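Local coordinates for protein mediator of RNA polymerase II transcription subunit 6 (Schizosaccharomyces pombe, PDB 4H61) that serves as a subunit of the Mediator complex, the coactivator that conveys information from gene-specific regulatory proteins to the basal RNA polymerase II machinery, at residues P14-S19 / T25-E30; L29-Q34 / Y103-E108; I75-E78 / F82-V85; S42-L47 / G59-Q64. One frame throughout, in Å; residues are numbered along the deposited sequence.

Interaction 1. Residues P14-S19 / T25-E30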
loop_
_atom_site.group_PDB
_atom_site.type_symbol
_atom_site.label_atom_id
_atom_site.label_comp_id
_atom_site.label_asym_id
_atom_site.label_seq_id
_atom_site.Cartn_x
_atom_site.Cartn_y
_atom_site.Cartn_z
ATOM N N PRO A 14 -10.302 -17.230 -1.636
ATOM C CA PRO A 14 -11.192 -17.311 -2.810
ATOM C C PRO A 14 -12.651 -16.972 -2.500
ATOM O O PRO A 14 -13.357 -16.451 -3.366
ATOM C CB PRO A 14 -11.085 -18.781 -3.230
ATOM C CG PRO A 14 -9.787 -19.248 -2.683
ATOM C CD PRO A 14 -9.596 -18.501 -1.393
ATOM N N GLU A 15 -13.085 -17.258 -1.275
ATOM C CA GLU A 15 -14.474 -17.044 -0.870
ATOM C C GLU A 15 -14.825 -15.562 -0.762
ATOM O O GLU A 15 -15.996 -15.190 -0.789
ATOM C CB GLU A 15 -14.777 -17.772 0.450
ATOM C CG GLU A 15 -13.871 -17.394 1.631
ATOM C CD GLU A 15 -12.563 -18.188 1.682
ATOM O OE1 GLU A 15 -12.079 -18.625 0.616
ATOM O OE2 GLU A 15 -12.015 -18.372 2.794
ATOM N N TRP A 16 -13.805 -14.720 -0.639
ATOM C CA TRP A 16 -14.002 -13.276 -0.606
ATOM C C TRP A 16 -14.050 -12.747 -2.037
ATOM O O TRP A 16 -14.866 -11.884 -2.371
ATOM C CB TRP A 16 -12.861 -12.613 0.170
ATOM C CG TRP A 16 -13.055 -11.154 0.478
ATOM C CD1 TRP A 16 -13.515 -10.620 1.646
ATOM C CD2 TRP A 16 -12.759 -10.041 -0.380
ATOM N NE1 TRP A 16 -13.536 -9.245 1.566
ATOM C CE2 TRP A 16 -13.075 -8.867 0.333
ATOM C CE3 TRP A 16 -12.264 -9.926 -1.682
ATOM C CZ2 TRP A 16 -12.913 -7.594 -0.214
ATOM C CZ3 TRP A 16 -12.106 -8.659 -2.224
ATOM C CH2 TRP A 16 -12.428 -7.510 -1.489
ATOM N N VAL A 17 -13.171 -13.282 -2.878
ATOM C CA VAL A 17 -13.075 -12.869 -4.271
ATOM C C VAL A 17 -14.389 -13.100 -5.011
ATOM O O VAL A 17 -14.864 -12.220 -5.732
ATOM C CB VAL A 17 -11.937 -13.612 -4.998
ATOM C CG1 VAL A 17 -11.890 -13.210 -6.465
ATOM C CG2 VAL A 17 -10.605 -13.327 -4.320
ATOM N N GLN A 18 -14.973 -14.280 -4.825
ATOM C CA GLN A 18 -16.255 -14.604 -5.440
ATOM C C GLN A 18 -17.358 -13.692 -4.912
ATOM O O GLN A 18 -18.217 -13.239 -5.666
ATOM C CB GLN A 18 -16.612 -16.071 -5.199
ATOM C CG GLN A 18 -15.782 -17.056 -6.010
ATOM C CD GLN A 18 -16.123 -18.504 -5.698
ATOM O OE1 GLN A 18 -16.366 -18.862 -4.543
ATOM N NE2 GLN A 18 -16.150 -19.344 -6.730
ATOM N N SER A 19 -17.312 -13.412 -3.614
ATOM C CA SER A 19 -18.290 -12.545 -2.965
ATOM C C SER A 19 -18.269 -11.108 -3.502
ATOM O O SER A 19 -19.261 -10.387 -3.389
ATOM C CB SER A 19 -18.058 -12.547 -1.450
ATOM O OG SER A 19 -18.991 -11.723 -0.775
ATOM N N THR A 25 -8.866 -3.018 -9.076
ATOM C CA THR A 25 -8.121 -1.936 -8.432
ATOM C C THR A 25 -8.989 -1.255 -7.377
ATOM O O THR A 25 -8.508 -0.864 -6.313
ATOM C CB THR A 25 -7.663 -0.889 -9.468
ATOM O OG1 THR A 25 -6.784 -1.509 -10.413
ATOM C CG2 THR A 25 -6.936 0.266 -8.797
ATOM N N GLU A 26 -10.278 -1.150 -7.688
ATOM C CA GLU A 26 -11.279 -0.577 -6.796
ATOM C C GLU A 26 -11.311 -1.233 -5.421
ATOM O O GLU A 26 -11.595 -0.563 -4.430
ATOM C CB GLU A 26 -12.675 -0.675 -7.429
ATOM C CG GLU A 26 -12.948 0.319 -8.558
ATOM C CD GLU A 26 -12.316 -0.081 -9.885
ATOM O OE1 GLU A 26 -11.701 -1.166 -9.958
ATOM O OE2 GLU A 26 -12.437 0.696 -10.858
ATOM N N ASN A 27 -11.031 -2.536 -5.362
ATOM C CA ASN A 27 -11.182 -3.283 -4.109
ATOM C C ASN A 27 -9.983 -4.129 -3.647
ATOM O O ASN A 27 -10.027 -4.728 -2.567
ATOM C CB ASN A 27 -12.455 -4.140 -4.131
ATOM C CG ASN A 27 -12.440 -5.190 -5.228
ATOM O OD1 ASN A 27 -11.388 -5.522 -5.772
ATOM N ND2 ASN A 27 -13.615 -5.719 -5.559
ATOM N N VAL A 28 -8.922 -4.175 -4.447
ATOM C CA VAL A 28 -7.758 -4.995 -4.108
ATOM C C VAL A 28 -7.171 -4.696 -2.713
ATOM O O VAL A 28 -6.773 -5.606 -1.988
ATOM C CB VAL A 28 -6.660 -4.888 -5.186
ATOM C CG1 VAL A 28 -6.219 -3.455 -5.351
ATOM C CG2 VAL A 28 -5.476 -5.768 -4.837
ATOM N N LEU A 29 -7.144 -3.427 -2.332
ATOM C CA LEU A 29 -6.608 -3.021 -1.038
ATOM C C LEU A 29 -7.479 -3.550 0.088
ATOM O O LEU A 29 -6.992 -3.814 1.184
ATOM C CB LEU A 29 -6.528 -1.495 -0.956
ATOM C CG LEU A 29 -5.173 -0.857 -0.659
ATOM C CD1 LEU A 29 -4.045 -1.767 -1.108
ATOM C CD2 LEU A 29 -5.061 0.525 -1.321
ATOM N N GLU A 30 -8.772 -3.701 -0.173
ATOM C CA GLU A 30 -9.669 -4.232 0.843
ATOM C C GLU A 30 -9.369 -5.710 1.037
ATOM O O GLU A 30 -9.377 -6.217 2.161
ATOM C CB GLU A 30 -11.125 -4.036 0.435
ATOM C CG GLU A 30 -12.118 -4.396 1.528
ATOM C CD GLU A 30 -13.486 -3.803 1.277
ATOM O OE1 GLU A 30 -13.552 -2.717 0.655
ATOM O OE2 GLU A 30 -14.493 -4.421 1.691
#
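The indole of W16 reaches the 25-30 segment with the outer carbons of its six-membered ring, and both partners approach it obliquely. CZ2 of W16 lies 3.7 Å from CG of E30, and the neighbouring CH2 of W16 is 3.8 Å from the backbone oxygen O of N27. The carboxylate of E30 is turned 68° against the indole, so the two flat groups do not stack. The two side chains cross at about a right angle. Further round, the ring of Y31 meets the indole with planes about 35° apart. In the fold, two consecutive helices, 14-19 and 28-33, are joined here by a short loop; between residues 14-19 and 25-30 the closest CA atoms are those of W16 and E30, 10.1 Å apart. The indole bridges that distance because its CG stands anti to the backbone N (chi1 -170°). With an alanine here the bridge is gone, which would probably open a gap between the helices and deprive the methylenes of E30 of their cover. N27, the N-cap residue of helix 28-33, makes no capping bond with its side chain; its OD1 instead accepts from R24 N.

Interaction 2. Residues L29-Q34 / Y103-E108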
loop_
_atom_site.group_PDB
_atom_site.type_symbol
_atom_site.label_atom_id
_atom_site.label_comp_id
_atom_site.label_asym_id
_atom_site.label_seq_id
_atom_site.Cartn_x
_atom_site.Cartn_y
_atom_site.Cartn_z
ATOM N N LEU A 29 -7.144 -3.427 -2.332
ATOM C CA LEU A 29 -6.608 -3.021 -1.038
ATOM C C LEU A 29 -7.479 -3.550 0.088
ATOM O O LEU A 29 -6.992 -3.814 1.184
ATOM C CB LEU A 29 -6.528 -1.495 -0.956
ATOM C CG LEU A 29 -5.173 -0.857 -0.659
ATOM C CD1 LEU A 29 -4.045 -1.767 -1.108
ATOM C CD2 LEU A 29 -5.061 0.525 -1.321
ATOM N N GLU A 30 -8.772 -3.701 -0.173
ATOM C CA GLU A 30 -9.669 -4.232 0.843
ATOM C C GLU A 30 -9.369 -5.710 1.037
ATOM O O GLU A 30 -9.377 -6.217 2.161
ATOM C CB GLU A 30 -11.125 -4.036 0.435
ATOM C CG GLU A 30 -12.118 -4.396 1.528
ATOM C CD GLU A 30 -13.486 -3.803 1.277
ATOM O OE1 GLU A 30 -13.552 -2.717 0.655
ATOM O OE2 GLU A 30 -14.493 -4.421 1.691
ATOM N N TYR A 31 -9.105 -6.388 -0.077
ATOM C CA TYR A 31 -8.680 -7.780 -0.076
ATOM C C TYR A 31 -7.445 -7.920 0.797
ATOM O O TYR A 31 -7.383 -8.770 1.695
ATOM C CB TYR A 31 -8.342 -8.198 -1.507
ATOM C CG TYR A 31 -8.006 -9.661 -1.706
ATOM C CD1 TYR A 31 -8.792 -10.664 -1.151
ATOM C CD2 TYR A 31 -6.919 -10.036 -2.489
ATOM C CE1 TYR A 31 -8.491 -12.006 -1.356
ATOM C CE2 TYR A 31 -6.611 -11.372 -2.703
ATOM C CZ TYR A 31 -7.398 -12.353 -2.134
ATOM O OH TYR A 31 -7.083 -13.681 -2.348
ATOM N N PHE A 32 -6.470 -7.064 0.523
ATOM C CA PHE A 32 -5.211 -7.059 1.245
ATOM C C PHE A 32 -5.455 -6.907 2.741
ATOM O O PHE A 32 -4.729 -7.475 3.549
ATOM C CB PHE A 32 -4.319 -5.926 0.719
ATOM C CG PHE A 32 -2.947 -5.903 1.323
ATOM C CD1 PHE A 32 -1.941 -6.713 0.816
ATOM C CD2 PHE A 32 -2.662 -5.064 2.398
ATOM C CE1 PHE A 32 -0.677 -6.694 1.375
ATOM C CE2 PHE A 32 -1.400 -5.035 2.971
ATOM C CZ PHE A 32 -0.402 -5.853 2.466
ATOM N N SER A 33 -6.500 -6.161 3.101
ATOM C CA SER A 33 -6.832 -5.906 4.509
ATOM C C SER A 33 -7.232 -7.138 5.315
ATOM O O SER A 33 -7.113 -7.144 6.539
ATOM C CB SER A 33 -7.935 -4.861 4.613
ATOM O OG SER A 33 -7.475 -3.631 4.091
ATOM N N GLN A 34 -7.722 -8.172 4.644
ATOM C CA GLN A 34 -8.144 -9.375 5.342
ATOM C C GLN A 34 -6.966 -10.344 5.513
ATOM O O GLN A 34 -7.116 -11.438 6.066
ATOM C CB GLN A 34 -9.302 -10.040 4.593
ATOM C CG GLN A 34 -10.528 -9.140 4.419
ATOM C CD GLN A 34 -11.260 -8.844 5.732
ATOM O OE1 GLN A 34 -11.569 -9.748 6.514
ATOM N NE2 GLN A 34 -11.541 -7.571 5.973
ATOM N N TYR A 103 4.519 -6.074 -1.705
ATOM C CA TYR A 103 3.801 -7.338 -1.782
ATOM C C TYR A 103 3.226 -7.512 -3.173
ATOM O O TYR A 103 2.895 -6.533 -3.842
ATOM C CB TYR A 103 2.648 -7.371 -0.765
ATOM C CG TYR A 103 3.003 -6.835 0.608
ATOM C CD1 TYR A 103 3.138 -5.467 0.826
ATOM C CD2 TYR A 103 3.188 -7.698 1.691
ATOM C CE1 TYR A 103 3.462 -4.973 2.067
ATOM C CE2 TYR A 103 3.512 -7.207 2.944
ATOM C CZ TYR A 103 3.645 -5.839 3.121
ATOM O OH TYR A 103 3.965 -5.318 4.351
ATOM N N PHE A 104 3.097 -8.761 -3.602
ATOM C CA PHE A 104 2.430 -9.066 -4.859
ATOM C C PHE A 104 1.044 -9.641 -4.617
ATOM O O PHE A 104 0.840 -10.442 -3.708
ATOM C CB PHE A 104 3.260 -10.043 -5.688
ATOM C CG PHE A 104 4.537 -9.452 -6.204
ATOM C CD1 PHE A 104 4.693 -8.076 -6.291
ATOM C CD2 PHE A 104 5.584 -10.267 -6.608
ATOM C CE1 PHE A 104 5.866 -7.525 -6.766
ATOM C CE2 PHE A 104 6.764 -9.724 -7.089
ATOM C CZ PHE A 104 6.904 -8.354 -7.164
ATOM N N VAL A 105 0.088 -9.197 -5.419
ATOM C CA VAL A 105 -1.222 -9.819 -5.455
ATOM C C VAL A 105 -1.350 -10.433 -6.839
ATOM O O VAL A 105 -1.853 -9.807 -7.775
ATOM C CB VAL A 105 -2.356 -8.807 -5.191
ATOM C CG1 VAL A 105 -3.679 -9.530 -5.018
ATOM C CG2 VAL A 105 -2.052 -7.984 -3.952
ATOM N N CYS A 106 -0.855 -11.657 -6.964
ATOM C CA CYS A 106 -0.795 -12.331 -8.248
ATOM C C CYS A 106 -1.781 -13.491 -8.271
ATOM O O CYS A 106 -1.652 -14.433 -7.488
ATOM C CB CYS A 106 0.627 -12.837 -8.489
ATOM S SG CYS A 106 0.961 -13.328 -10.176
ATOM N N ASN A 107 -2.763 -13.416 -9.165
ATOM C CA ASN A 107 -3.819 -14.426 -9.248
ATOM C C ASN A 107 -4.498 -14.683 -7.913
ATOM O O ASN A 107 -4.707 -15.832 -7.536
ATOM C CB ASN A 107 -3.280 -15.743 -9.812
ATOM C CG ASN A 107 -2.931 -15.647 -11.279
ATOM O OD1 ASN A 107 -1.777 -15.410 -11.637
ATOM N ND2 ASN A 107 -3.930 -15.826 -12.139
ATOM N N GLU A 108 -4.812 -13.606 -7.198
ATOM C CA GLU A 108 -5.481 -13.669 -5.895
ATOM C C GLU A 108 -4.577 -14.198 -4.770
ATOM O O GLU A 108 -5.009 -14.339 -3.620
ATOM C CB GLU A 108 -6.800 -14.444 -5.987
ATOM C CG GLU A 108 -7.771 -13.833 -6.981
ATOM C CD GLU A 108 -8.620 -14.863 -7.691
ATOM O OE1 GLU A 108 -9.230 -15.712 -7.004
ATOM O OE2 GLU A 108 -8.676 -14.823 -8.942
#
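Two aromatic side chains, Y31 and F32, carry helix 28-33 onto the strand that ends near E108. The Y31 hydroxyl OH donates to O of E108, 2.5 Å away, meeting a lone pair in the carbonyl plane and at the edge of its own ring. At the same edge, CD2 of Y31 touches CG1 of V105 at 4.1 Å. F32 makes an edge-to-face, T-shaped pair with Y103: its CZ sits 3.8 Å above the Y103 ring plane, over the centre, with the ring planes 69° apart. Both helix rings point at the sheet because CG of each is anti to its backbone N (chi1 -174° for Y31). One shell out, M13 N is hydrogen-bonded to the Y31 hydroxyl, and the ring of W11 meets that of Y31. F73, I86 and I110 pack about F32. A phenylalanine in place of Y31 would probably keep the ring packing but leave E108 O and M13 N without this partner. Y103 and V105 face the helix, whereas F104 between them faces away and stacks edge-to-face with Y117. The alternation is that of a regular strand, and the helix packed on one face of an antiparallel sheet fits a two-layer alpha+beta arrangement.

Interaction 3. Residues I75-E78 / F82-V85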
loop_
_atom_site.group_PDB
_atom_site.type_symbol
_atom_site.label_atom_id
_atom_site.label_comp_id
_atom_site.label_asym_id
_atom_site.label_seq_id
_atom_site.Cartn_x
_atom_site.Cartn_y
_atom_site.Cartn_z
ATOM N N ILE A 75 -1.186 1.278 -3.677
ATOM C CA ILE A 75 -1.014 0.524 -4.905
ATOM C C ILE A 75 -0.022 1.266 -5.783
ATOM O O ILE A 75 -0.181 2.464 -6.037
ATOM C CB ILE A 75 -2.351 0.384 -5.634
ATOM C CG1 ILE A 75 -3.366 -0.310 -4.719
ATOM C CG2 ILE A 75 -2.167 -0.363 -6.950
ATOM C CD1 ILE A 75 -4.787 -0.222 -5.200
ATOM N N ILE A 76 1.017 0.568 -6.230
ATOM C CA ILE A 76 2.056 1.210 -7.035
ATOM C C ILE A 76 2.211 0.568 -8.409
ATOM O O ILE A 76 3.056 0.986 -9.195
ATOM C CB ILE A 76 3.418 1.197 -6.326
ATOM C CG1 ILE A 76 3.956 -0.241 -6.243
ATOM C CG2 ILE A 76 3.300 1.841 -4.955
ATOM C CD1 ILE A 76 5.243 -0.368 -5.464
ATOM N N HIS A 77 1.408 -0.454 -8.686
ATOM C CA HIS A 77 1.387 -1.053 -10.011
ATOM C C HIS A 77 0.073 -1.774 -10.289
ATOM O O HIS A 77 -0.440 -2.495 -9.437
ATOM C CB HIS A 77 2.562 -2.005 -10.209
ATOM C CG HIS A 77 2.757 -2.415 -11.636
ATOM N ND1 HIS A 77 3.438 -1.636 -12.547
ATOM C CD2 HIS A 77 2.329 -3.506 -12.318
ATOM C CE1 HIS A 77 3.437 -2.239 -13.722
ATOM N NE2 HIS A 77 2.771 -3.375 -13.610
ATOM N N GLU A 78 -0.468 -1.580 -11.490
ATOM C CA GLU A 78 -1.759 -2.150 -11.853
ATOM C C GLU A 78 -1.696 -2.888 -13.175
ATOM O O GLU A 78 -1.376 -2.299 -14.206
ATOM C CB GLU A 78 -2.823 -1.056 -11.942
ATOM C CG GLU A 78 -2.943 -0.217 -10.686
ATOM C CD GLU A 78 -3.890 0.950 -10.857
ATOM O OE1 GLU A 78 -4.663 0.944 -11.844
ATOM O OE2 GLU A 78 -3.854 1.869 -10.006
ATOM N N PHE A 82 -4.851 -9.693 -13.472
ATOM C CA PHE A 82 -3.963 -10.692 -12.878
ATOM C C PHE A 82 -3.118 -10.186 -11.702
ATOM O O PHE A 82 -3.037 -10.858 -10.673
ATOM C CB PHE A 82 -3.075 -11.349 -13.941
ATOM C CG PHE A 82 -3.780 -12.402 -14.754
ATOM C CD1 PHE A 82 -5.097 -12.746 -14.479
ATOM C CD2 PHE A 82 -3.125 -13.056 -15.788
ATOM C CE1 PHE A 82 -5.750 -13.715 -15.224
ATOM C CE2 PHE A 82 -3.773 -14.029 -16.537
ATOM C CZ PHE A 82 -5.087 -14.358 -16.252
ATOM N N LEU A 83 -2.484 -9.026 -11.836
ATOM C CA LEU A 83 -1.685 -8.549 -10.721
ATOM C C LEU A 83 -1.867 -7.097 -10.307
ATOM O O LEU A 83 -2.242 -6.237 -11.102
ATOM C CB LEU A 83 -0.192 -8.901 -10.872
ATOM C CG LEU A 83 0.800 -8.260 -11.847
ATOM C CD1 LEU A 83 0.958 -6.768 -11.667
ATOM C CD2 LEU A 83 2.147 -8.916 -11.638
ATOM N N TRP A 84 -1.591 -6.857 -9.029
ATOM C CA TRP A 84 -1.436 -5.521 -8.491
ATOM C C TRP A 84 -0.270 -5.610 -7.531
ATOM O O TRP A 84 -0.038 -6.664 -6.934
ATOM C CB TRP A 84 -2.689 -5.085 -7.744
ATOM C CG TRP A 84 -3.861 -4.858 -8.626
ATOM C CD1 TRP A 84 -4.271 -3.667 -9.157
ATOM C CD2 TRP A 84 -4.786 -5.845 -9.091
ATOM N NE1 TRP A 84 -5.399 -3.855 -9.921
ATOM C CE2 TRP A 84 -5.734 -5.183 -9.898
ATOM C CE3 TRP A 84 -4.905 -7.227 -8.904
ATOM C CZ2 TRP A 84 -6.786 -5.854 -10.516
ATOM C CZ3 TRP A 84 -5.948 -7.890 -9.516
ATOM C CH2 TRP A 84 -6.876 -7.204 -10.312
ATOM N N VAL A 85 0.476 -4.520 -7.395
ATOM C CA VAL A 85 1.603 -4.486 -6.474
ATOM C C VAL A 85 1.388 -3.418 -5.417
ATOM O O VAL A 85 1.093 -2.260 -5.734
ATOM C CB VAL A 85 2.925 -4.225 -7.203
ATOM C CG1 VAL A 85 4.069 -4.085 -6.197
ATOM C CG2 VAL A 85 3.206 -5.341 -8.192
#
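I76 presents its CG1 to V85 because that branch stands between its own backbone N and carbonyl carbon (chi1 69°), where it meets CG1 of V85 at 3.8 Å. L83 adopts the same kind of first torsion, and this carries its CD1 to within 3.6 Å of CD2 of H77, in the plane of the imidazole and at its edge. The backbone supplies the framework. Carbonyl O of V85 accepts from I76 N at 2.9 Å, in a bond that is nearly straight (174° at the hydrogen), and weakly from H77 N at 3.5 Å. In return V85 N donates to O of H77, 3.0 Å away, with the donor tilted out of the carbonyl plane. Two residues, I76 and H77, thus face the single V85, with psi of I76 near 0° marking the break from regular extended geometry. Within the bulge H77 and V85 form the hydrogen-bonded antiparallel pair, and next to it E78 and W84 a non-hydrogen-bonded one. The two pairs use different faces. CB of H77 lies 3.8 Å from CB of V85 on one, where V102 and F104 also touch V85. On the other, CD1 of W84 lies 4.0 Å from CG of E78, and the indole NE1 is hydrogen-bonded to T25 OG1. V28 packs against both I75 and W84 there, bringing helix 28-33 onto that face. The whole is a beta hairpin, formed by strands 70-79 and 83-91 and interrupted by a classic beta bulge at I76 and H77.

Interaction 4. Residues S42-L47 / G59-Q64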
loop_
_atom_site.group_PDB
_atom_site.type_symbol
_atom_site.label_atom_id
_atom_site.label_comp_id
_atom_site.label_asym_id
_atom_site.label_seq_id
_atom_site.Cartn_x
_atom_site.Cartn_y
_atom_site.Cartn_z
ATOM N N SER A 42 -2.081 1.112 10.563
ATOM C CA SER A 42 -1.889 1.941 9.377
ATOM C C SER A 42 -2.878 3.090 9.274
ATOM O O SER A 42 -4.021 2.982 9.722
ATOM C CB SER A 42 -2.004 1.093 8.118
ATOM O OG SER A 42 -3.324 0.594 7.989
ATOM N N ASN A 43 -2.432 4.180 8.653
ATOM C CA ASN A 43 -3.322 5.275 8.312
ATOM C C ASN A 43 -4.521 4.758 7.511
ATOM O O ASN A 43 -5.632 5.286 7.628
ATOM C CB ASN A 43 -2.585 6.354 7.515
ATOM C CG ASN A 43 -1.434 6.990 8.295
ATOM O OD1 ASN A 43 -0.549 7.613 7.708
ATOM N ND2 ASN A 43 -1.446 6.839 9.614
ATOM N N ASN A 44 -4.279 3.721 6.707
ATOM C CA ASN A 44 -5.334 3.048 5.951
ATOM C C ASN A 44 -6.513 2.652 6.842
ATOM O O ASN A 44 -7.676 2.959 6.547
ATOM C CB ASN A 44 -4.774 1.801 5.255
ATOM C CG ASN A 44 -3.761 2.139 4.159
ATOM O OD1 ASN A 44 -2.603 2.467 4.443
ATOM N ND2 ASN A 44 -4.190 2.042 2.901
ATOM N N GLU A 45 -6.197 1.981 7.942
ATOM C CA GLU A 45 -7.215 1.490 8.854
ATOM C C GLU A 45 -7.948 2.640 9.541
ATOM O O GLU A 45 -9.169 2.595 9.739
ATOM C CB GLU A 45 -6.582 0.555 9.896
ATOM C CG GLU A 45 -7.541 0.033 10.942
ATOM C CD GLU A 45 -8.563 -0.944 10.388
ATOM O OE1 GLU A 45 -8.497 -1.275 9.179
ATOM O OE2 GLU A 45 -9.438 -1.383 11.175
ATOM N N MET A 46 -7.192 3.673 9.899
ATOM C CA MET A 46 -7.762 4.804 10.607
ATOM C C MET A 46 -8.818 5.434 9.719
ATOM O O MET A 46 -9.924 5.746 10.168
ATOM C CB MET A 46 -6.677 5.814 10.970
ATOM C CG MET A 46 -7.191 7.038 11.725
ATOM S SD MET A 46 -7.790 8.377 10.651
ATOM C CE MET A 46 -8.339 9.549 11.894
ATOM N N LEU A 47 -8.468 5.592 8.446
ATOM C CA LEU A 47 -9.384 6.124 7.449
ATOM C C LEU A 47 -10.602 5.230 7.247
ATOM O O LEU A 47 -11.712 5.739 7.110
ATOM C CB LEU A 47 -8.659 6.342 6.124
ATOM C CG LEU A 47 -7.775 7.594 6.067
ATOM C CD1 LEU A 47 -6.892 7.621 4.821
ATOM C CD2 LEU A 47 -8.639 8.836 6.121
ATOM N N GLY A 59 -13.492 9.696 -0.673
ATOM C CA GLY A 59 -12.962 9.846 -2.015
ATOM C C GLY A 59 -11.588 9.243 -2.221
ATOM O O GLY A 59 -11.312 8.134 -1.762
ATOM N N ASP A 60 -10.724 9.983 -2.910
ATOM C CA ASP A 60 -9.418 9.474 -3.320
ATOM C C ASP A 60 -8.513 9.179 -2.129
ATOM O O ASP A 60 -8.140 10.083 -1.380
ATOM C CB ASP A 60 -8.738 10.458 -4.271
ATOM C CG ASP A 60 -7.401 9.955 -4.775
ATOM O OD1 ASP A 60 -7.392 9.086 -5.671
ATOM O OD2 ASP A 60 -6.358 10.438 -4.285
ATOM N N LEU A 61 -8.165 7.908 -1.963
ATOM C CA LEU A 61 -7.360 7.467 -0.833
ATOM C C LEU A 61 -6.005 8.160 -0.786
ATOM O O LEU A 61 -5.607 8.685 0.255
ATOM C CB LEU A 61 -7.146 5.958 -0.902
ATOM C CG LEU A 61 -6.214 5.365 0.151
ATOM C CD1 LEU A 61 -6.821 5.504 1.541
ATOM C CD2 LEU A 61 -5.913 3.917 -0.167
ATOM N N ASN A 62 -5.303 8.150 -1.916
ATOM C CA ASN A 62 -3.962 8.723 -2.006
ATOM C C ASN A 62 -3.892 10.181 -1.566
ATOM O O ASN A 62 -2.881 10.625 -1.016
ATOM C CB ASN A 62 -3.419 8.590 -3.427
ATOM C CG ASN A 62 -3.228 7.152 -3.841
ATOM O OD1 ASN A 62 -3.786 6.706 -4.844
ATOM N ND2 ASN A 62 -2.439 6.413 -3.071
ATOM N N SER A 63 -4.958 10.931 -1.813
ATOM C CA SER A 63 -4.963 12.321 -1.392
ATOM C C SER A 63 -5.184 12.390 0.113
ATOM O O SER A 63 -4.628 13.251 0.793
ATOM C CB SER A 63 -6.005 13.144 -2.158
ATOM O OG SER A 63 -7.320 12.765 -1.806
ATOM N N GLN A 64 -5.977 11.466 0.638
ATOM C CA GLN A 64 -6.180 11.392 2.080
ATOM C C GLN A 64 -4.893 11.012 2.819
ATOM O O GLN A 64 -4.609 11.534 3.902
ATOM C CB GLN A 64 -7.306 10.415 2.418
ATOM C CG GLN A 64 -8.703 10.968 2.171
ATOM C CD GLN A 64 -9.066 12.099 3.123
ATOM O OE1 GLN A 64 -8.327 12.400 4.064
ATOM N NE2 GLN A 64 -10.209 12.729 2.882
#
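Apolar packing between the segments turns on L47, whose CD1 touches two residues of the other helix: CB of Q64 at 3.7 Å and CD1 of L61 at 3.9 Å. The leucine chains cross obliquely. The other branch of L61 reaches in a different direction, with its CD2 4.0 Å from ND2 of N44, a plain van der Waals contact made at about a right angle. CG of L61 is anti to the backbone N (chi1 175°), which swings its methyls toward L47 and N44. L58 and L65 extend the apolar patch around L47. In the fold, helices 43-53 and 61-66 follow one another in the chain and meet at their opening turns, the CA atoms of L47 and Q64 being 8.2 Å apart. Helix 61-66 then leads towards strand 70-79.

No hydrogen bond crosses between the two segments, and several of their polar groups have partners outside them. N44 OD1 accepts from F73 N, which ties the helix start to that strand, and Q64 OE1 accepts from R67 NH1. Capping is the third kind of interaction. S42 is an N-cap, its OG accepting from E45 N at 3.2 Å. D60 caps the second helix: its OD2 receives S63 N at 2.9 Å, on the anti side and 28° out of the carboxylate plane. S63 OG answers by donating to O of D60 at 2.8 Å, and that oxygen also accepts from Q64 N.

Helix 28-33 is shared by interactions 1 and 2, whose centres lie about 8 Å apart; it meets both helix 14-19 and the sheet, and Y31 touches W16 and E108. Interactions 2 and 3 are about 9 Å apart between centres and reach neighbouring strands, 97-106 and 83-91, of the same antiparallel sheet, joined by backbone bonds such as V105 N to W84 O. Interaction 4 stands apart, about 17 to 18 Å from the others between centres, though L29 touches L61. Along the chain, interaction 1 comes first, then 4, then 3, and the last two fall between the segments of interaction 2. The N-terminal helices are thus held on the sheet, consistent with one folded unit.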